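Local coordinates for protein sgbp-b (Bacteroides uniformis, PDB 7K44) that probably binds xyloglucan at the bacterial cell surface, as a surface glycan-binding protein of a xyloglucan utilization locus, at residues E309-T314 with L341-T346; T314-V319 with C334-S339; P126-V131 with L190-M195. One frame throughout, in Å; residues are numbered along the deposited sequence.

Contact 1: residues E309-T314 with L341-T346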
# COMPACT_ATOMS: atom_id res chain seq x y z
N GLU A 309 -29.73 0.26 -12.21
CA GLU A 309 -28.94 0.68 -13.36
C GLU A 309 -28.96 2.19 -13.54
O GLU A 309 -28.00 2.75 -14.07
CB GLU A 309 -29.43 -0.03 -14.63
CG GLU A 309 -29.32 -1.53 -14.55
CD GLU A 309 -29.62 -2.20 -15.88
OE1 GLU A 309 -28.97 -1.82 -16.88
OE2 GLU A 309 -30.50 -3.09 -15.92
N ALA A 310 -30.03 2.85 -13.09
CA ALA A 310 -30.11 4.30 -13.20
C ALA A 310 -28.98 4.99 -12.45
O ALA A 310 -28.58 6.10 -12.83
CB ALA A 310 -31.46 4.79 -12.67
N HIS A 311 -28.47 4.37 -11.39
CA HIS A 311 -27.35 4.92 -10.63
C HIS A 311 -26.07 4.11 -10.83
O HIS A 311 -25.22 4.04 -9.93
CB HIS A 311 -27.70 5.07 -9.15
CG HIS A 311 -26.95 6.17 -8.46
ND1 HIS A 311 -27.59 7.25 -7.87
CD2 HIS A 311 -25.62 6.37 -8.26
CE1 HIS A 311 -26.69 8.05 -7.34
NE2 HIS A 311 -25.49 7.55 -7.57
N ASN A 312 -25.90 3.51 -12.00
CA ASN A 312 -24.68 2.75 -12.28
C ASN A 312 -23.45 3.66 -12.34
O ASN A 312 -23.53 4.86 -12.61
CB ASN A 312 -24.85 1.91 -13.56
CG ASN A 312 -25.09 2.74 -14.83
OD1 ASN A 312 -25.18 3.97 -14.81
ND2 ASN A 312 -25.26 2.04 -15.94
N TYR A 313 -22.30 3.07 -12.04
CA TYR A 313 -21.02 3.71 -12.26
C TYR A 313 -20.41 3.13 -13.53
O TYR A 313 -20.19 1.91 -13.60
CB TYR A 313 -20.09 3.48 -11.06
CG TYR A 313 -18.80 4.27 -11.11
CD1 TYR A 313 -18.81 5.64 -10.91
CD2 TYR A 313 -17.59 3.64 -11.33
CE1 TYR A 313 -17.64 6.36 -10.95
CE2 TYR A 313 -16.42 4.35 -11.37
CZ TYR A 313 -16.45 5.71 -11.18
OH TYR A 313 -15.28 6.44 -11.21
N THR A 314 -20.15 3.97 -14.52
CA THR A 314 -19.73 3.51 -15.84
C THR A 314 -18.30 3.92 -16.14
O THR A 314 -17.68 4.72 -15.43
CB THR A 314 -20.66 4.02 -16.94
OG1 THR A 314 -20.56 5.45 -17.01
CG2 THR A 314 -22.11 3.61 -16.70
N LEU A 341 -22.97 4.75 -6.53
CA LEU A 341 -23.68 3.53 -6.88
C LEU A 341 -25.08 3.43 -6.30
O LEU A 341 -25.87 2.60 -6.77
CB LEU A 341 -22.91 2.30 -6.41
CG LEU A 341 -21.57 2.04 -7.08
CD1 LEU A 341 -20.76 1.03 -6.26
CD2 LEU A 341 -21.85 1.52 -8.48
N VAL A 342 -25.41 4.22 -5.28
CA VAL A 342 -26.67 4.06 -4.56
C VAL A 342 -27.36 5.41 -4.42
O VAL A 342 -26.70 6.44 -4.27
CB VAL A 342 -26.50 3.37 -3.19
CG1 VAL A 342 -25.65 2.10 -3.31
CG2 VAL A 342 -25.90 4.34 -2.15
N ASP A 343 -28.70 5.38 -4.49
CA ASP A 343 -29.50 6.59 -4.32
C ASP A 343 -29.68 6.96 -2.86
O ASP A 343 -29.91 8.13 -2.54
CB ASP A 343 -30.91 6.36 -4.89
CG ASP A 343 -30.97 6.55 -6.39
OD1 ASP A 343 -30.29 7.45 -6.92
OD2 ASP A 343 -31.72 5.79 -7.05
N GLU A 344 -29.60 5.97 -1.97
CA GLU A 344 -29.92 6.15 -0.56
C GLU A 344 -28.82 6.94 0.15
O GLU A 344 -27.64 6.89 -0.22
CB GLU A 344 -30.08 4.77 0.09
CG GLU A 344 -31.34 3.99 -0.33
CD GLU A 344 -31.23 3.33 -1.71
OE1 GLU A 344 -30.10 3.19 -2.22
OE2 GLU A 344 -32.28 2.95 -2.28
N THR A 345 -29.22 7.70 1.19
CA THR A 345 -28.27 8.53 1.91
C THR A 345 -27.64 7.86 3.12
O THR A 345 -26.61 8.33 3.60
CB THR A 345 -28.92 9.85 2.38
OG1 THR A 345 -30.10 9.56 3.16
CG2 THR A 345 -29.29 10.72 1.19
N THR A 346 -28.25 6.81 3.66
CA THR A 346 -27.67 6.07 4.76
C THR A 346 -27.55 4.60 4.38
O THR A 346 -28.29 4.10 3.53
CB THR A 346 -28.47 6.18 6.06
OG1 THR A 346 -29.73 5.52 5.92
CG2 THR A 346 -28.68 7.65 6.45
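Leu341 meets the 309-314 segment through both backbone and side chain. Its CA lies 3.5 Å from His311 O in a CA-H...O contact, while its CD2 methyl packs 3.7 Å from Tyr313 CB. A branched aliphatic residue suits this place, because Leu341 also rests on Ile303 and Ile336 in the hydrophobic interior. Val342 takes part through its carbonyl: O stands 3.5 Å above one face of the His311 imidazole, displaced toward the rim near CE1, while the isopropyl group turns the other way and packs on Phe350. Asp343 then supplies the polar bond. His311 ND1 donates to its OD1 at 2.9 Å with an N-H...O angle of 152°, and OD1 is approached from above the carboxylate plane, the ring and carboxylate standing almost at right angles (79°). With CG anti to the backbone N (chi1 -152°), the ring reaches across to this loop. The other carboxylate oxygen, OD2, accepts from Asn308. The imidazole NE2 probably bonds to Ser339 O, so both ring nitrogens point at acceptors. That pattern fits a doubly protonated, positively charged His311, which the aspartate would stabilise, and it fixes the ring's rotation where the two loops meet.

Contact 2: residues T314-V319 with C334-S339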
# COMPACT_ATOMS: atom_id res chain seq x y z
N THR A 314 -20.15 3.97 -14.52
CA THR A 314 -19.73 3.51 -15.84
C THR A 314 -18.30 3.92 -16.14
O THR A 314 -17.68 4.72 -15.43
CB THR A 314 -20.66 4.02 -16.94
OG1 THR A 314 -20.56 5.45 -17.01
CG2 THR A 314 -22.11 3.61 -16.70
N ASN A 315 -17.77 3.34 -17.22
CA ASN A 315 -16.48 3.70 -17.79
C ASN A 315 -15.32 3.43 -16.84
O ASN A 315 -14.33 4.17 -16.81
CB ASN A 315 -16.47 5.15 -18.28
CG ASN A 315 -17.35 5.36 -19.48
OD1 ASN A 315 -17.41 4.53 -20.38
ND2 ASN A 315 -18.05 6.48 -19.50
N TYR A 316 -15.41 2.35 -16.08
CA TYR A 316 -14.42 2.06 -15.06
C TYR A 316 -13.30 1.16 -15.56
O TYR A 316 -13.54 0.16 -16.24
CB TYR A 316 -15.09 1.43 -13.84
CG TYR A 316 -14.12 1.15 -12.74
CD1 TYR A 316 -13.51 2.20 -12.05
CD2 TYR A 316 -13.80 -0.15 -12.37
CE1 TYR A 316 -12.61 1.96 -11.04
CE2 TYR A 316 -12.90 -0.41 -11.35
CZ TYR A 316 -12.31 0.66 -10.69
OH TYR A 316 -11.41 0.43 -9.67
N ARG A 317 -12.07 1.52 -15.21
CA ARG A 317 -10.90 0.69 -15.43
C ARG A 317 -10.33 0.33 -14.07
O ARG A 317 -10.02 1.24 -13.28
CB ARG A 317 -9.84 1.45 -16.25
CG ARG A 317 -10.19 1.67 -17.72
CD ARG A 317 -9.02 2.31 -18.47
NE ARG A 317 -7.88 1.41 -18.60
CZ ARG A 317 -7.63 0.66 -19.67
NH1 ARG A 317 -6.57 -0.14 -19.69
NH2 ARG A 317 -8.44 0.71 -20.72
N PRO A 318 -10.21 -0.96 -13.73
CA PRO A 318 -9.67 -1.33 -12.42
C PRO A 318 -8.27 -0.78 -12.24
O PRO A 318 -7.37 -1.04 -13.03
CB PRO A 318 -9.67 -2.86 -12.46
CG PRO A 318 -10.77 -3.20 -13.42
CD PRO A 318 -10.69 -2.13 -14.48
N VAL A 319 -8.11 0.02 -11.19
CA VAL A 319 -6.84 0.65 -10.85
C VAL A 319 -6.65 0.49 -9.35
O VAL A 319 -7.61 0.44 -8.58
CB VAL A 319 -6.79 2.15 -11.24
CG1 VAL A 319 -6.61 2.31 -12.74
CG2 VAL A 319 -8.02 2.90 -10.73
N CYS A 334 -9.32 -2.19 -5.14
CA CYS A 334 -10.05 -1.22 -5.95
C CYS A 334 -11.24 -0.74 -5.13
O CYS A 334 -12.00 -1.56 -4.62
CB CYS A 334 -10.58 -1.91 -7.20
SG CYS A 334 -9.26 -2.57 -8.30
N SER A 335 -11.42 0.58 -5.03
CA SER A 335 -12.54 1.15 -4.29
C SER A 335 -13.38 2.05 -5.19
O SER A 335 -12.83 2.81 -6.00
CB SER A 335 -12.07 1.96 -3.06
OG SER A 335 -11.29 1.17 -2.17
N ILE A 336 -14.69 1.97 -5.02
CA ILE A 336 -15.64 2.85 -5.71
C ILE A 336 -16.54 3.48 -4.66
O ILE A 336 -17.13 2.76 -3.84
CB ILE A 336 -16.47 2.06 -6.73
CG1 ILE A 336 -15.55 1.49 -7.81
CG2 ILE A 336 -17.57 2.95 -7.33
CD1 ILE A 336 -16.28 0.92 -8.97
N PRO A 337 -16.68 4.80 -4.62
CA PRO A 337 -17.53 5.41 -3.59
C PRO A 337 -18.95 4.90 -3.71
O PRO A 337 -19.52 4.86 -4.80
CB PRO A 337 -17.44 6.91 -3.90
CG PRO A 337 -16.14 7.07 -4.65
CD PRO A 337 -16.05 5.81 -5.49
N LEU A 338 -19.52 4.51 -2.57
CA LEU A 338 -20.87 3.96 -2.58
C LEU A 338 -21.89 4.99 -3.04
O LEU A 338 -22.92 4.64 -3.63
CB LEU A 338 -21.23 3.39 -1.21
CG LEU A 338 -22.43 2.45 -1.14
CD1 LEU A 338 -22.18 1.20 -2.01
CD2 LEU A 338 -22.69 2.07 0.30
N SER A 339 -21.62 6.28 -2.79
CA SER A 339 -22.52 7.32 -3.27
C SER A 339 -22.54 7.43 -4.79
O SER A 339 -23.44 8.09 -5.32
CB SER A 339 -22.19 8.67 -2.61
OG SER A 339 -20.91 9.13 -2.99
O HOH W 1 -11.05 2.58 -7.96
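Ser335 O accepts a 2.7 Å hydrogen bond from a water that also bonds to Tyr316 OH at 2.8 Å, so one solvent molecule joins the phenol to the backbone of strand 331-337. Tyr316 belongs to the edge strand 313-316 of a five-stranded sheet, whereas strand 331-337 pairs with 283-291 in the other large sheet of the domain; the side chains therefore bridge two layers of strands. At Asn315 the chain turns a corner through a G1 beta bulge, in which Asn315 and Tyr316 together face Phe301. Asn315 carries the positive phi (64°) of that bulge, a conformation asparagine tolerates well. From here Tyr316, with CG anti to its own N (chi1 -179°), extends its ring toward strand 331-337. Ile336 CD1 sits squarely over one face, 4.1 Å from the ring centroid and on the ring normal, a CH-pi contact for which the CG1-CD1 arm of isoleucine is well shaped. The phenol oxygen passes alongside Cys334, 3.5 Å from its CB. Farther on, Cys334 SG packs 4.2 Å from Pro318 CB, a small thiol fitting beside a rigid ring that also touches Cys289 and Met375. Tyrosine thus does two jobs: its aromatic face is buried against a methyl group, while its hydroxyl, at the end of the same ring, finds a polar partner in the water.

Contact 3: residues P126-V131 with L190-M195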
# COMPACT_ATOMS: atom_id res chain seq x y z
N PRO A 126 7.78 4.99 14.13
CA PRO A 126 7.39 4.79 12.74
C PRO A 126 5.97 5.29 12.51
O PRO A 126 5.18 5.45 13.44
CB PRO A 126 7.46 3.27 12.57
CG PRO A 126 7.08 2.74 13.94
CD PRO A 126 7.64 3.77 14.93
N SER A 127 5.66 5.54 11.24
CA SER A 127 4.32 5.94 10.86
C SER A 127 4.00 5.27 9.54
O SER A 127 4.89 4.94 8.76
CB SER A 127 4.17 7.46 10.73
OG SER A 127 5.20 8.01 9.94
N ILE A 128 2.70 5.05 9.30
CA ILE A 128 2.21 4.44 8.07
C ILE A 128 1.29 5.43 7.38
O ILE A 128 0.33 5.93 7.99
CB ILE A 128 1.47 3.13 8.36
CG1 ILE A 128 2.44 2.09 8.88
CG2 ILE A 128 0.78 2.65 7.08
CD1 ILE A 128 1.77 0.93 9.63
N SER A 129 1.57 5.73 6.11
CA SER A 129 0.70 6.61 5.35
C SER A 129 -0.17 5.88 4.33
O SER A 129 -1.27 6.36 4.04
CB SER A 129 1.51 7.70 4.64
OG SER A 129 2.44 7.14 3.73
N LYS A 130 0.27 4.75 3.80
CA LYS A 130 -0.49 4.04 2.78
C LYS A 130 -0.16 2.56 2.85
O LYS A 130 0.96 2.17 3.16
CB LYS A 130 -0.16 4.58 1.39
CG LYS A 130 -1.16 5.60 0.87
CD LYS A 130 -1.24 5.56 -0.65
CE LYS A 130 0.05 6.01 -1.29
NZ LYS A 130 -0.15 6.35 -2.73
N VAL A 131 -1.16 1.71 2.55
CA VAL A 131 -0.98 0.27 2.49
C VAL A 131 -1.57 -0.21 1.16
O VAL A 131 -2.59 0.31 0.69
CB VAL A 131 -1.63 -0.48 3.68
CG1 VAL A 131 -1.21 -1.93 3.69
CG2 VAL A 131 -1.27 0.18 4.99
N LEU A 190 -3.28 -3.42 11.58
CA LEU A 190 -1.94 -3.67 11.07
C LEU A 190 -0.97 -2.82 11.87
O LEU A 190 -1.18 -1.62 12.03
CB LEU A 190 -1.88 -3.26 9.60
CG LEU A 190 -0.50 -3.23 8.95
CD1 LEU A 190 0.07 -4.63 8.86
CD2 LEU A 190 -0.56 -2.56 7.57
N ALA A 191 0.09 -3.43 12.37
CA ALA A 191 1.04 -2.72 13.24
C ALA A 191 2.45 -3.03 12.79
O ALA A 191 2.82 -4.20 12.64
CB ALA A 191 0.85 -3.13 14.70
N ILE A 192 3.24 -1.98 12.59
CA ILE A 192 4.68 -2.11 12.37
C ILE A 192 5.37 -1.59 13.62
O ILE A 192 5.17 -0.43 14.01
CB ILE A 192 5.14 -1.34 11.13
CG1 ILE A 192 4.48 -1.88 9.86
CG2 ILE A 192 6.67 -1.40 11.03
CD1 ILE A 192 4.81 -1.05 8.63
N THR A 193 6.16 -2.43 14.25
CA THR A 193 6.87 -2.07 15.47
C THR A 193 8.36 -2.03 15.17
O THR A 193 8.91 -2.98 14.61
CB THR A 193 6.58 -3.07 16.59
OG1 THR A 193 5.19 -3.02 16.93
CG2 THR A 193 7.40 -2.73 17.83
N THR A 194 8.99 -0.92 15.53
CA THR A 194 10.44 -0.77 15.44
C THR A 194 10.97 -0.54 16.85
O THR A 194 10.21 -0.40 17.81
CB THR A 194 10.80 0.42 14.56
OG1 THR A 194 10.35 1.62 15.19
CG2 THR A 194 10.15 0.32 13.18
N MET A 195 12.29 -0.45 16.96
CA MET A 195 12.89 -0.06 18.23
C MET A 195 12.44 1.33 18.67
O MET A 195 12.51 1.64 19.86
CB MET A 195 14.42 -0.16 18.15
CG MET A 195 14.92 -1.59 17.99
SD MET A 195 14.46 -2.63 19.38
CE MET A 195 15.52 -1.97 20.67
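Strands 127-131 and 188-194 run in roughly opposite senses, their touching parts 149° apart in direction, and the CA atoms are 6.9 Å apart at Pro126 and Thr194 but 9.5 Å apart at Val131 and Leu190. No hydrogen bond joins the two segments, because they lie in the two facing sheets of the immunoglobulin-like beta sandwich of an IPT/TIG domain: 127-131 is an outermost strand paired with 141-147, while 188-194 lies between 152-157 and 197-204. What meets between the sheets is therefore a row of largely apolar side chains. In the middle, Ile128 and Ile192 cross at an angle, their CD1 methyls 3.8 Å apart. Each has CG1 anti to its carbonyl carbon (chi1 -67° and -63°), which carries the longer branch into the gap between the sheets. Val144 touches both isoleucines, and Ala199 and Val201 add to the cover of Ile128. At the wider end Val131 and Leu190 reach for each other tip to tip, CG2 to CD2 3.8 Å; the longer leucine helps to span the greater backbone separation. A classic beta bulge, in which Ser129 and Lys130 both face Leu145, adds a residue to the usual alternation. Ile128 and Val131, three positions apart, can thus both point inward. The closer end needs a compact group, and the Pro126 ring provides it, sliding past Thr194 in the opposite direction with CG 3.7 Å from Ile192 O. Thr194 suits the strand's end by offering both a methyl and a hydroxyl: CG2 lies 4.0 Å from Pro126 CB, while OG1, hydrogen-bonded to Gly196 N in the turn that follows, comes within 3.5 Å of Pro126 CD.

How the contacts relate
Along the chain contact 3 comes first, within the IPT/TIG domain, and closes before the other two open in the xyloglucan-binding domain. Contacts 1 and 2 are neighbours, their centres 12 Å apart: they share Thr314 and strand 313-316, and contact 2 falls within the span of chain that contact 1 brackets. They touch directly, with Tyr313 and Leu341 both packing on Ile336, so the two contacts are continuous through Ile336. Contact 3 lies 35 Å from contact 1 and 27 Å from contact 2, centre to centre, its nearest atoms about 17 and 9 Å away. In one of two deposited conformers, its Lys130 reaches Phe322 O, a polar link between the domains.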